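PDB 5XCJ: vacuolar protein sorting-associated protein 29 from Entamoeba histolytica, which binds metal ions such as zinc on a metallophosphatase (calcineurin-like phosphoesterase) fold and probably works in retromer-mediated protein transport. Local coordinates for residues Cys36-Leu40 / Val58-Asp64; His115-Leu119 / Asn131-Ala135; Leu69-Glu73 / Leu84-Gln89; Met1-Ile6 / Phe150-Ile155. The protein carries 1 engineered substitution. All blocks are in the same frame, centred on the assembly; numbering follows the deposited sequence.

Overall arrangement
From the N terminus, strand 2-6 runs through residues 1-6 and finds its partner only at 150-155, so interaction 4 closes a loop spanning most of the chain; the other three are nested inside it and follow one another without crossing. Interaction 1 (36-40 with 58-64) joins the loops after two parallel strands of the six-stranded sheet. Interaction 3 (69-73 with 84-89) closes the hairpin at one edge of the five-stranded sheet, and interaction 2 (115-119 with 131-135) brings together two loops next to that sheet. Interaction 1 touches 3 and 4, and interaction 2 touches 3 and 4, so the loops around the metal site are tied to both sheets.

Interaction 1. Residues Cys36-Leu40 / Val58-Asp64; sequences CTGNL and VVKGAFD. Engineered in segment 58-64: Ala62 (natural residue Asp).
The Asn39 amide crosses the Phe63 ring obliquely, their planes 20° apart, with Asn39 ND2 3.4 Å from Phe63 CE2. The other end of this amide is pinned: Phe63 N donates to Asn39 OD1 at 3.1 Å, nearly straight at 165°, from a position tilted out of the carbonyl plane. That bond and a weak one from ND2 to Asp8 OD1 restrict how the amide can rotate.

Asp64 answers from the opposite segment by clasping the backbone. Its OD1 takes Leu40 N on the syn lone pair at 2.8 Å, while OD2 receives Asn39 N at 2.6 Å from above the carboxylate plane. Gly61 N reaches that same OD2 at 2.9 Å, from the same face, so three N-H groups hold the buried carboxylate, two from residues 39-40 and one from its own segment, and it ties the two loops together.

Toward the strand ends the side-chain contact is apolar: Leu40 and Val58 meet tip to tip, CD1 to CG1, 4.0 Å apart, and Cys36 CB packs on Val58 CG2. Val59 N bonds to Cys36 O at 3.3 Å, beside the parallel pairing of Cys36 with Val58. Asn39 and position 62 bind zinc in another structure of this protein, though no metal is bound here and Ala62 is an engineered replacement for aspartate. Loops following adjacent parallel strands and carrying metal ligands are the hallmark of the metallophosphatase active-site region.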
loop_
_atom_site.group_PDB
_atom_site.type_symbol
_atom_site.label_atom_id
_atom_site.label_comp_id
_atom_site.label_asym_id
_atom_site.label_seq_id
_atom_site.Cartn_x
_atom_site.Cartn_y
_atom_site.Cartn_z
ATOM N N CYS A 36 -3.488 -2.901 -3.514
ATOM C CA CYS A 36 -2.298 -2.426 -4.192
ATOM C C CYS A 36 -2.467 -1.000 -4.690
ATOM O O CYS A 36 -3.424 -0.685 -5.390
ATOM C CB CYS A 36 -1.955 -3.358 -5.350
ATOM S SG CYS A 36 -0.459 -2.912 -6.251
ATOM N N THR A 37 -1.495 -0.160 -4.367
ATOM C CA THR A 37 -1.502 1.248 -4.753
ATOM C C THR A 37 -1.211 1.538 -6.229
ATOM O O THR A 37 -1.379 2.666 -6.675
ATOM C CB THR A 37 -0.585 2.103 -3.864
ATOM O OG1 THR A 37 0.739 1.568 -3.876
ATOM C CG2 THR A 37 -1.118 2.142 -2.440
ATOM N N GLY A 38 -0.795 0.533 -6.988
ATOM C CA GLY A 38 -0.482 0.759 -8.392
ATOM C C GLY A 38 1.002 0.728 -8.711
ATOM O O GLY A 38 1.797 0.270 -7.902
ATOM N N ASN A 39 1.354 1.257 -9.883
ATOM C CA ASN A 39 2.724 1.272 -10.360
ATOM C C ASN A 39 3.341 -0.131 -10.438
ATOM O O ASN A 39 4.391 -0.401 -9.871
ATOM C CB ASN A 39 3.591 2.239 -9.554
ATOM C CG ASN A 39 3.451 3.673 -10.034
ATOM O OD1 ASN A 39 2.714 3.946 -10.974
ATOM N ND2 ASN A 39 4.152 4.587 -9.388
ATOM N N LEU A 40 2.635 -1.019 -11.126
ATOM C CA LEU A 40 3.082 -2.388 -11.333
ATOM C C LEU A 40 4.190 -2.477 -12.375
ATOM O O LEU A 40 4.267 -1.659 -13.280
ATOM C CB LEU A 40 1.914 -3.277 -11.768
ATOM C CG LEU A 40 0.648 -3.270 -10.919
ATOM C CD1 LEU A 40 -0.413 -4.147 -11.561
ATOM C CD2 LEU A 40 0.947 -3.737 -9.506
ATOM N N VAL A 58 -6.233 -3.344 -7.419
ATOM C CA VAL A 58 -5.180 -2.475 -7.918
ATOM C C VAL A 58 -5.727 -1.185 -8.523
ATOM O O VAL A 58 -6.590 -1.213 -9.385
ATOM C CB VAL A 58 -4.320 -3.199 -8.966
ATOM C CG1 VAL A 58 -3.199 -2.299 -9.449
ATOM C CG2 VAL A 58 -3.772 -4.491 -8.392
ATOM N N VAL A 59 -5.224 -0.055 -8.054
ATOM C CA VAL A 59 -5.626 1.243 -8.594
ATOM C C VAL A 59 -4.603 1.717 -9.624
ATOM O O VAL A 59 -3.480 1.216 -9.665
ATOM C CB VAL A 59 -5.807 2.306 -7.499
ATOM C CG1 VAL A 59 -7.049 2.011 -6.676
ATOM C CG2 VAL A 59 -4.571 2.384 -6.620
ATOM N N LYS A 60 -4.988 2.688 -10.445
ATOM C CA LYS A 60 -4.086 3.191 -11.470
ATOM C C LYS A 60 -3.008 4.115 -10.921
ATOM O O LYS A 60 -3.282 5.111 -10.269
ATOM C CB LYS A 60 -4.861 3.903 -12.578
ATOM C CG LYS A 60 -3.960 4.508 -13.635
ATOM C CD LYS A 60 -4.747 5.140 -14.764
ATOM C CE LYS A 60 -3.827 5.812 -15.762
ATOM N NZ LYS A 60 -2.763 6.615 -15.105
ATOM N N GLY A 61 -1.767 3.747 -11.199
ATOM C CA GLY A 61 -0.599 4.495 -10.797
ATOM C C GLY A 61 -0.219 5.575 -11.790
ATOM O O GLY A 61 -0.878 5.758 -12.802
ATOM N N ALA A 62 0.839 6.306 -11.480
ATOM C CA ALA A 62 1.314 7.347 -12.372
ATOM C C ALA A 62 1.791 6.755 -13.694
ATOM O O ALA A 62 1.535 7.311 -14.748
ATOM C CB ALA A 62 2.419 8.156 -11.713
ATOM N N PHE A 63 2.499 5.631 -13.623
ATOM C CA PHE A 63 3.026 4.967 -14.816
ATOM C C PHE A 63 2.270 3.723 -15.300
ATOM O O PHE A 63 2.676 3.097 -16.271
ATOM C CB PHE A 63 4.497 4.623 -14.609
ATOM C CG PHE A 63 5.218 5.578 -13.717
ATOM C CD1 PHE A 63 5.502 6.856 -14.145
ATOM C CD2 PHE A 63 5.608 5.201 -12.447
ATOM C CE1 PHE A 63 6.169 7.745 -13.326
ATOM C CE2 PHE A 63 6.271 6.082 -11.625
ATOM C CZ PHE A 63 6.551 7.359 -12.063
ATOM N N ASP A 64 1.195 3.350 -14.613
ATOM C CA ASP A 64 0.441 2.165 -15.005
ATOM C C ASP A 64 -0.248 2.309 -16.357
ATOM O O ASP A 64 -0.827 3.345 -16.666
ATOM C CB ASP A 64 -0.593 1.807 -13.945
ATOM C CG ASP A 64 0.007 1.053 -12.779
ATOM O OD1 ASP A 64 1.036 0.375 -12.977
ATOM O OD2 ASP A 64 -0.560 1.141 -11.672
#

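Interaction 2. Residues His115-Leu119 / Asn131-Ala135; sequences HTHKL and NPGSA
The His-Thr-His loop of the metallophosphatase metal site, whose His115 and His117 bind zinc in another structure of this protein, rests on the loop after strand 127-131 through His117 and Ser134; the site is empty of metal here. Ser134 CB sits over one face of the His117 ring, 4.1 Å from its centroid and 19° off the normal, a CH-pi contact offset toward the rim. With OG of Ser134 anti to the backbone N (chi1 169°), its hydroxyl serves other partners, among them Asp8 O, while His117 ND1 is bonded to Ala138 O.

Two waters fill in between the backbones. The first accepts from His117 N and donates to Asn131 OD1, the water oxygen lying 2.8 Å from that OD1. The second links His117 O, 2.9 Å from the water, to Ser134 N. Asn131 OD1 also accepts from Gly133 N at 2.8 Å, forming an Asx turn that fixes the amide; on the facing loop Thr116 OG1 accepts from Lys118 N in an ST turn. The two turn-forming side chains meet obliquely, Thr116 OG1 lying 2.8 Å from Asn131 ND2.

Further along, Leu119 CA lies 3.2 Å from Asn131 O, a CA-H...O contact, and the leucine's CD1 comes up to Pro132 O. Chemically, then, much of the polar link passes through water, with turns stiffening each loop from within. Having ND1 of His117 engaged by a carbonyl is consistent with NE2 being the nitrogen that meets zinc.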
loop_
_atom_site.group_PDB
_atom_site.type_symbol
_atom_site.label_atom_id
_atom_site.label_comp_id
_atom_site.label_asym_id
_atom_site.label_seq_id
_atom_site.Cartn_x
_atom_site.Cartn_y
_atom_site.Cartn_z
ATOM N N HIS A 115 2.798 6.670 -3.718
ATOM C CA HIS A 115 3.478 7.812 -4.337
ATOM C C HIS A 115 4.766 8.315 -3.682
ATOM O O HIS A 115 5.767 8.520 -4.348
ATOM C CB HIS A 115 2.508 8.971 -4.551
ATOM C CG HIS A 115 3.091 10.100 -5.338
ATOM N ND1 HIS A 115 3.098 10.120 -6.714
ATOM C CD2 HIS A 115 3.704 11.238 -4.942
ATOM C CE1 HIS A 115 3.685 11.225 -7.134
ATOM N NE2 HIS A 115 4.057 11.923 -6.079
ATOM N N THR A 116 4.700 8.561 -2.383
ATOM C CA THR A 116 5.815 9.093 -1.619
ATOM C C THR A 116 7.039 8.190 -1.529
ATOM O O THR A 116 8.133 8.665 -1.254
ATOM C CB THR A 116 5.379 9.474 -0.190
ATOM O OG1 THR A 116 5.073 8.289 0.547
ATOM C CG2 THR A 116 4.159 10.364 -0.235
ATOM N N HIS A 117 6.811 6.886 -1.658
ATOM C CA HIS A 117 7.845 5.854 -1.533
ATOM C C HIS A 117 8.408 5.766 -0.110
ATOM O O HIS A 117 9.527 5.315 0.105
ATOM C CB HIS A 117 8.952 6.006 -2.577
ATOM C CG HIS A 117 8.528 5.610 -3.957
ATOM N ND1 HIS A 117 9.393 5.062 -4.876
ATOM C CD2 HIS A 117 7.325 5.686 -4.574
ATOM C CE1 HIS A 117 8.742 4.820 -5.999
ATOM N NE2 HIS A 117 7.486 5.190 -5.843
ATOM N N LYS A 118 7.612 6.207 0.855
ATOM C CA LYS A 118 7.991 6.141 2.253
ATOM C C LYS A 118 6.825 5.562 3.036
ATOM O O LYS A 118 5.731 6.112 3.034
ATOM C CB LYS A 118 8.370 7.509 2.809
ATOM C CG LYS A 118 9.018 7.434 4.179
ATOM C CD LYS A 118 9.833 6.158 4.322
ATOM C CE LYS A 118 11.116 6.387 5.102
ATOM N NZ LYS A 118 12.312 5.893 4.371
ATOM N N LEU A 119 7.058 4.433 3.689
ATOM C CA LEU A 119 6.008 3.799 4.456
ATOM C C LEU A 119 5.668 4.668 5.653
ATOM O O LEU A 119 6.551 5.168 6.329
ATOM C CB LEU A 119 6.456 2.417 4.932
ATOM C CG LEU A 119 5.498 1.642 5.828
ATOM C CD1 LEU A 119 5.708 0.151 5.658
ATOM C CD2 LEU A 119 5.660 2.040 7.282
ATOM N N ASN A 131 0.310 4.318 4.201
ATOM C CA ASN A 131 1.145 4.245 3.014
ATOM C C ASN A 131 2.136 3.107 3.254
ATOM O O ASN A 131 2.915 3.166 4.192
ATOM C CB ASN A 131 1.866 5.573 2.822
ATOM C CG ASN A 131 2.650 5.636 1.532
ATOM O OD1 ASN A 131 3.204 4.650 1.083
ATOM N ND2 ASN A 131 2.706 6.817 0.940
ATOM N N PRO A 132 2.129 2.092 2.398
ATOM C CA PRO A 132 3.036 0.952 2.575
ATOM C C PRO A 132 4.441 1.166 2.005
ATOM O O PRO A 132 5.295 0.299 2.165
ATOM C CB PRO A 132 2.327 -0.178 1.824
ATOM C CG PRO A 132 1.527 0.512 0.780
ATOM C CD PRO A 132 1.164 1.870 1.309
ATOM N N GLY A 133 4.669 2.306 1.361
ATOM C CA GLY A 133 5.954 2.580 0.749
ATOM C C GLY A 133 6.104 1.799 -0.549
ATOM O O GLY A 133 5.133 1.298 -1.098
ATOM N N SER A 134 7.327 1.693 -1.042
ATOM C CA SER A 134 7.555 0.954 -2.266
ATOM C C SER A 134 8.024 -0.441 -1.893
ATOM O O SER A 134 8.979 -0.605 -1.141
ATOM C CB SER A 134 8.596 1.644 -3.143
ATOM O OG SER A 134 8.998 0.799 -4.198
ATOM N N ALA A 135 7.373 -1.440 -2.469
ATOM C CA ALA A 135 7.676 -2.840 -2.196
ATOM C C ALA A 135 9.101 -3.195 -2.572
ATOM O O ALA A 135 9.734 -4.014 -1.925
ATOM C CB ALA A 135 6.702 -3.747 -2.928
HETATM O O HOH W 1 4.680 4.817 -1.269
HETATM O O HOH W 2 9.499 2.408 0.101
#

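Interaction 3. Residues Leu69-Glu73 / Leu84-Gln89; sequences LNETE and LMHGHQ
Glu73 and Leu84 form the tight end of this contact. Leu84 N donates to Glu73 O at 2.7 Å, and Glu73 N returns the bond to Leu84 O at 2.9 Å, making an antiparallel hydrogen-bonded pair. Leu84 O is also approached by the CA-H of Thr72, with 3.2 Å between Thr72 CA and that oxygen. One residue on, Thr72 and Met85 lie side by side and point the same way, though the modelled distance between their methyl ends is doubtful.

The Glu73/Leu84 pair lies at the open end of the beta hairpin of strands 72-77 and 80-85, at the edge of the five-stranded sheet. Beyond Met85 the backbones part, and a water takes over, bonding to Glu71 O at 2.6 Å, His86 N and Gln89 NE2.

On the more exposed side, Glu71 and Gln89 reach across obliquely, their carboxylate and amide planes 42° apart. Gln89 NE2 meets Glu71 OE2 at 3.1 Å, nearly along the C-O axis, and the acceptor lies in the amide plane. A bend at chi2 of Gln89 (89°) folds its amide back, so that CD lies over one face of the His88 ring, toward its rim. His88 ND1 shares a hydrogen bond of 3.0 Å with His86 ND1, while His86 NE2 bonds to Asp8 OD1, of a residue that binds zinc in another structure of this protein.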
loop_
_atom_site.group_PDB
_atom_site.type_symbol
_atom_site.label_atom_id
_atom_site.label_comp_id
_atom_site.label_asym_id
_atom_site.label_seq_id
_atom_site.Cartn_x
_atom_site.Cartn_y
_atom_site.Cartn_z
ATOM N N LEU A 69 -8.035 -0.174 -15.032
ATOM C CA LEU A 69 -7.646 0.189 -13.677
ATOM C C LEU A 69 -8.294 1.490 -13.236
ATOM O O LEU A 69 -8.097 2.524 -13.853
ATOM C CB LEU A 69 -6.131 0.346 -13.590
ATOM C CG LEU A 69 -5.283 -0.921 -13.528
ATOM C CD1 LEU A 69 -3.862 -0.589 -13.098
ATOM C CD2 LEU A 69 -5.916 -1.947 -12.601
ATOM N N ASN A 70 -9.103 1.415 -12.188
ATOM C CA ASN A 70 -9.753 2.594 -11.640
ATOM C C ASN A 70 -8.774 3.426 -10.820
ATOM O O ASN A 70 -7.845 2.896 -10.226
ATOM C CB ASN A 70 -10.943 2.197 -10.776
ATOM C CG ASN A 70 -12.154 1.818 -11.596
ATOM O OD1 ASN A 70 -12.282 2.208 -12.754
ATOM N ND2 ASN A 70 -13.051 1.055 -10.998
ATOM N N GLU A 71 -8.961 4.737 -10.837
ATOM C CA GLU A 71 -8.127 5.648 -10.068
ATOM C C GLU A 71 -8.310 5.481 -8.557
ATOM O O GLU A 71 -7.361 5.600 -7.795
ATOM C CB GLU A 71 -8.348 7.095 -10.503
ATOM C CG GLU A 71 -8.067 7.314 -11.980
ATOM C CD GLU A 71 -6.974 8.329 -12.243
ATOM O OE1 GLU A 71 -7.069 9.031 -13.256
ATOM O OE2 GLU A 71 -6.021 8.427 -11.457
ATOM N N THR A 72 -9.548 5.243 -8.137
ATOM C CA THR A 72 -9.857 5.053 -6.722
ATOM C C THR A 72 -10.750 3.839 -6.483
ATOM O O THR A 72 -11.566 3.485 -7.319
ATOM C CB THR A 72 -10.540 6.297 -6.110
ATOM O OG1 THR A 72 -11.905 6.357 -6.533
ATOM C CG2 THR A 72 -9.827 7.571 -6.523
ATOM N N GLU A 73 -10.568 3.189 -5.338
ATOM C CA GLU A 73 -11.374 2.030 -4.982
ATOM C C GLU A 73 -11.740 2.069 -3.504
ATOM O O GLU A 73 -10.937 2.499 -2.689
ATOM C CB GLU A 73 -10.625 0.740 -5.302
ATOM C CG GLU A 73 -10.348 0.547 -6.782
ATOM C CD GLU A 73 -11.589 0.140 -7.549
ATOM O OE1 GLU A 73 -12.668 0.073 -6.936
ATOM O OE2 GLU A 73 -11.485 -0.116 -8.763
ATOM N N LEU A 84 -8.736 3.552 -1.458
ATOM C CA LEU A 84 -7.451 3.274 -2.073
ATOM C C LEU A 84 -7.196 4.049 -3.360
ATOM O O LEU A 84 -8.046 4.083 -4.237
ATOM C CB LEU A 84 -7.349 1.772 -2.344
ATOM C CG LEU A 84 -6.171 1.241 -3.158
ATOM C CD1 LEU A 84 -4.938 1.150 -2.279
ATOM C CD2 LEU A 84 -6.507 -0.113 -3.757
ATOM N N MET A 85 -6.039 4.685 -3.428
ATOM C CA MET A 85 -5.597 5.396 -4.620
ATOM C C MET A 85 -4.070 5.518 -4.604
ATOM O O MET A 85 -3.453 5.435 -3.548
ATOM C CB MET A 85 -6.322 6.732 -4.790
ATOM C CG MET A 85 -5.615 7.948 -4.231
ATOM S SD MET A 85 -6.473 9.443 -4.754
ATOM C CE MET A 85 -7.040 8.966 -6.375
ATOM N N HIS A 86 -3.459 5.729 -5.762
ATOM C CA HIS A 86 -2.005 5.815 -5.826
ATOM C C HIS A 86 -1.425 6.975 -5.017
ATOM O O HIS A 86 -0.407 6.822 -4.355
ATOM C CB HIS A 86 -1.499 5.852 -7.266
ATOM C CG HIS A 86 -0.010 5.848 -7.370
ATOM N ND1 HIS A 86 0.704 6.908 -7.886
ATOM C CD2 HIS A 86 0.906 4.922 -7.012
ATOM C CE1 HIS A 86 1.992 6.632 -7.840
ATOM N NE2 HIS A 86 2.142 5.431 -7.315
ATOM N N GLY A 87 -2.108 8.112 -5.022
ATOM C CA GLY A 87 -1.656 9.269 -4.279
ATOM C C GLY A 87 -0.906 10.373 -5.008
ATOM O O GLY A 87 -0.610 11.400 -4.416
ATOM N N HIS A 88 -0.590 10.164 -6.279
ATOM C CA HIS A 88 0.055 11.206 -7.075
ATOM C C HIS A 88 -0.911 12.378 -7.299
ATOM O O HIS A 88 -0.491 13.508 -7.500
ATOM C CB HIS A 88 0.647 10.686 -8.391
ATOM C CG HIS A 88 -0.365 10.181 -9.367
ATOM N ND1 HIS A 88 -1.007 8.972 -9.217
ATOM C CD2 HIS A 88 -0.825 10.707 -10.527
ATOM C CE1 HIS A 88 -1.819 8.778 -10.237
ATOM N NE2 HIS A 88 -1.736 9.820 -11.041
ATOM N N GLN A 89 -2.201 12.057 -7.297
ATOM C CA GLN A 89 -3.289 13.017 -7.476
ATOM C C GLN A 89 -3.498 13.954 -6.284
ATOM O O GLN A 89 -4.124 14.998 -6.419
ATOM C CB GLN A 89 -4.597 12.312 -7.820
ATOM C CG GLN A 89 -4.449 11.179 -8.813
ATOM C CD GLN A 89 -4.166 9.864 -8.132
ATOM O OE1 GLN A 89 -3.569 9.826 -7.064
ATOM N NE2 GLN A 89 -4.603 8.780 -8.743
HETATM O O HOH W 3 -4.794 5.769 -8.399
#

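Interaction 4. Residues Met1-Ile6 / Phe150-Ile155; sequences MLVLVI and FMLLEI
Val3 O is held by two groups of the opposite strand: Leu153 N donates to it at 2.8 Å, and the CA-H of Leu152 closes in as well. The exchange is mutual, because Leu153 O takes Val3 N at 3.0 Å together with the CA-H of Leu2, and the CD1 methyl of Leu2 leans against the same oxygen at 3.3 Å. Val5 and Met151 repeat the reciprocal pairing, Val5 N to Met151 O and Met151 N to Val5 O. At the far end Ile155 N donates almost straight (174°) to Met1 O.

The two strands run antiparallel, their directions 158° apart, in the middle of the six-stranded sheet. Strand 2-6 is where the parallel part of that sheet gives way to the antiparallel part, since its other edge bonds to the parallel strand 33-36.

One face carries Leu2, Leu4, Leu152 and Glu154. Here Leu4 CD1 touches both Leu152 CD2 and Phe150 CD1, each 3.7 Å away, the leucine and phenylalanine side chains crossing at about a right angle. With CG between the backbone N and the carbonyl carbon (chi1 75°), the Phe150 ring stands on the Leu4 side, Leu152 CG at its edge. Helix 20-28 packs on this side through Leu26. On the other face Val5 CG2 reaches Leu153 CG at 3.8 Å, two residues along from Met151, its partner in the pairing, and Val3 touches Ile77 of the five-stranded sheet.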
loop_
_atom_site.group_PDB
_atom_site.type_symbol
_atom_site.label_atom_id
_atom_site.label_comp_id
_atom_site.label_asym_id
_atom_site.label_seq_id
_atom_site.Cartn_x
_atom_site.Cartn_y
_atom_site.Cartn_z
ATOM N N MET A 1 -9.788 -11.051 8.999
ATOM C CA MET A 1 -9.427 -10.471 7.711
ATOM C C MET A 1 -7.992 -9.946 7.697
ATOM O O MET A 1 -7.670 -8.978 8.379
ATOM C CB MET A 1 -10.388 -9.339 7.344
ATOM C CG MET A 1 -11.648 -9.777 6.614
ATOM S SD MET A 1 -11.326 -10.682 5.095
ATOM C CE MET A 1 -12.720 -10.199 4.087
ATOM N N LEU A 2 -7.135 -10.592 6.919
ATOM C CA LEU A 2 -5.750 -10.168 6.792
ATOM C C LEU A 2 -5.606 -9.509 5.434
ATOM O O LEU A 2 -5.908 -10.115 4.412
ATOM C CB LEU A 2 -4.804 -11.359 6.889
ATOM C CG LEU A 2 -3.325 -11.013 6.795
ATOM C CD1 LEU A 2 -2.888 -10.214 8.006
ATOM C CD2 LEU A 2 -2.516 -12.288 6.671
ATOM N N VAL A 3 -5.151 -8.264 5.439
ATOM C CA VAL A 3 -4.999 -7.483 4.220
ATOM C C VAL A 3 -3.561 -7.068 3.938
ATOM O O VAL A 3 -2.920 -6.412 4.751
ATOM C CB VAL A 3 -5.843 -6.203 4.322
ATOM C CG1 VAL A 3 -5.927 -5.487 2.991
ATOM C CG2 VAL A 3 -7.219 -6.515 4.889
ATOM N N LEU A 4 -3.059 -7.448 2.772
ATOM C CA LEU A 4 -1.711 -7.080 2.397
ATOM C C LEU A 4 -1.798 -5.738 1.677
ATOM O O LEU A 4 -2.520 -5.616 0.701
ATOM C CB LEU A 4 -1.104 -8.137 1.468
ATOM C CG LEU A 4 0.190 -7.807 0.725
ATOM C CD1 LEU A 4 1.368 -7.603 1.664
ATOM C CD2 LEU A 4 0.511 -8.859 -0.323
ATOM N N VAL A 5 -1.098 -4.733 2.190
ATOM C CA VAL A 5 -1.081 -3.416 1.561
ATOM C C VAL A 5 0.300 -3.253 0.931
ATOM O O VAL A 5 1.309 -3.192 1.620
ATOM C CB VAL A 5 -1.369 -2.295 2.574
ATOM C CG1 VAL A 5 -1.438 -0.943 1.882
ATOM C CG2 VAL A 5 -2.659 -2.584 3.320
ATOM N N ILE A 6 0.324 -3.187 -0.393
ATOM C CA ILE A 6 1.566 -3.107 -1.158
ATOM C C ILE A 6 1.416 -2.228 -2.402
ATOM O O ILE A 6 0.301 -1.937 -2.814
ATOM C CB ILE A 6 1.996 -4.534 -1.565
ATOM C CG1 ILE A 6 3.503 -4.641 -1.812
ATOM C CG2 ILE A 6 1.178 -5.006 -2.749
ATOM C CD1 ILE A 6 3.993 -6.064 -1.955
ATOM N N PHE A 150 6.341 -2.812 2.996
ATOM C CA PHE A 150 4.957 -3.236 2.825
ATOM C C PHE A 150 4.249 -3.298 4.180
ATOM O O PHE A 150 4.886 -3.223 5.224
ATOM C CB PHE A 150 4.809 -4.527 2.020
ATOM C CG PHE A 150 5.172 -5.764 2.779
ATOM C CD1 PHE A 150 4.246 -6.385 3.589
ATOM C CD2 PHE A 150 6.435 -6.306 2.670
ATOM C CE1 PHE A 150 4.576 -7.525 4.282
ATOM C CE2 PHE A 150 6.773 -7.444 3.364
ATOM C CZ PHE A 150 5.841 -8.052 4.171
ATOM N N MET A 151 2.933 -3.421 4.145
ATOM C CA MET A 151 2.139 -3.484 5.361
ATOM C C MET A 151 1.191 -4.668 5.361
ATOM O O MET A 151 0.713 -5.092 4.319
ATOM C CB MET A 151 1.274 -2.236 5.493
ATOM C CG MET A 151 1.965 -0.965 5.930
ATOM S SD MET A 151 0.728 0.348 6.032
ATOM C CE MET A 151 1.714 1.700 6.661
ATOM N N LEU A 152 0.933 -5.196 6.550
ATOM C CA LEU A 152 -0.027 -6.264 6.723
ATOM C C LEU A 152 -1.005 -5.764 7.770
ATOM O O LEU A 152 -0.591 -5.315 8.831
ATOM C CB LEU A 152 0.634 -7.551 7.192
ATOM C CG LEU A 152 1.319 -8.361 6.102
ATOM C CD1 LEU A 152 1.927 -9.620 6.688
ATOM C CD2 LEU A 152 0.327 -8.692 5.001
ATOM N N LEU A 153 -2.290 -5.818 7.461
ATOM C CA LEU A 153 -3.298 -5.352 8.397
ATOM C C LEU A 153 -4.110 -6.499 8.950
ATOM O O LEU A 153 -4.549 -7.369 8.213
ATOM C CB LEU A 153 -4.258 -4.355 7.743
ATOM C CG LEU A 153 -3.733 -3.218 6.870
ATOM C CD1 LEU A 153 -4.912 -2.395 6.376
ATOM C CD2 LEU A 153 -2.733 -2.356 7.619
ATOM N N GLU A 154 -4.293 -6.495 10.261
ATOM C CA GLU A 154 -5.117 -7.498 10.899
ATOM C C GLU A 154 -6.327 -6.711 11.373
ATOM O O GLU A 154 -6.207 -5.841 12.225
ATOM C CB GLU A 154 -4.378 -8.137 12.069
ATOM C CG GLU A 154 -5.221 -9.067 12.922
ATOM C CD GLU A 154 -4.389 -9.892 13.888
ATOM O OE1 GLU A 154 -3.201 -9.574 14.087
ATOM O OE2 GLU A 154 -4.929 -10.866 14.443
ATOM N N ILE A 155 -7.477 -6.977 10.773
ATOM C CA ILE A 155 -8.690 -6.278 11.149
ATOM C C ILE A 155 -9.773 -7.213 11.670
ATOM O O ILE A 155 -10.179 -8.153 10.996
ATOM C CB ILE A 155 -9.286 -5.516 9.951
ATOM C CG1 ILE A 155 -8.327 -4.436 9.455
ATOM C CG2 ILE A 155 -10.633 -4.912 10.310
ATOM C CD1 ILE A 155 -8.894 -3.600 8.335
#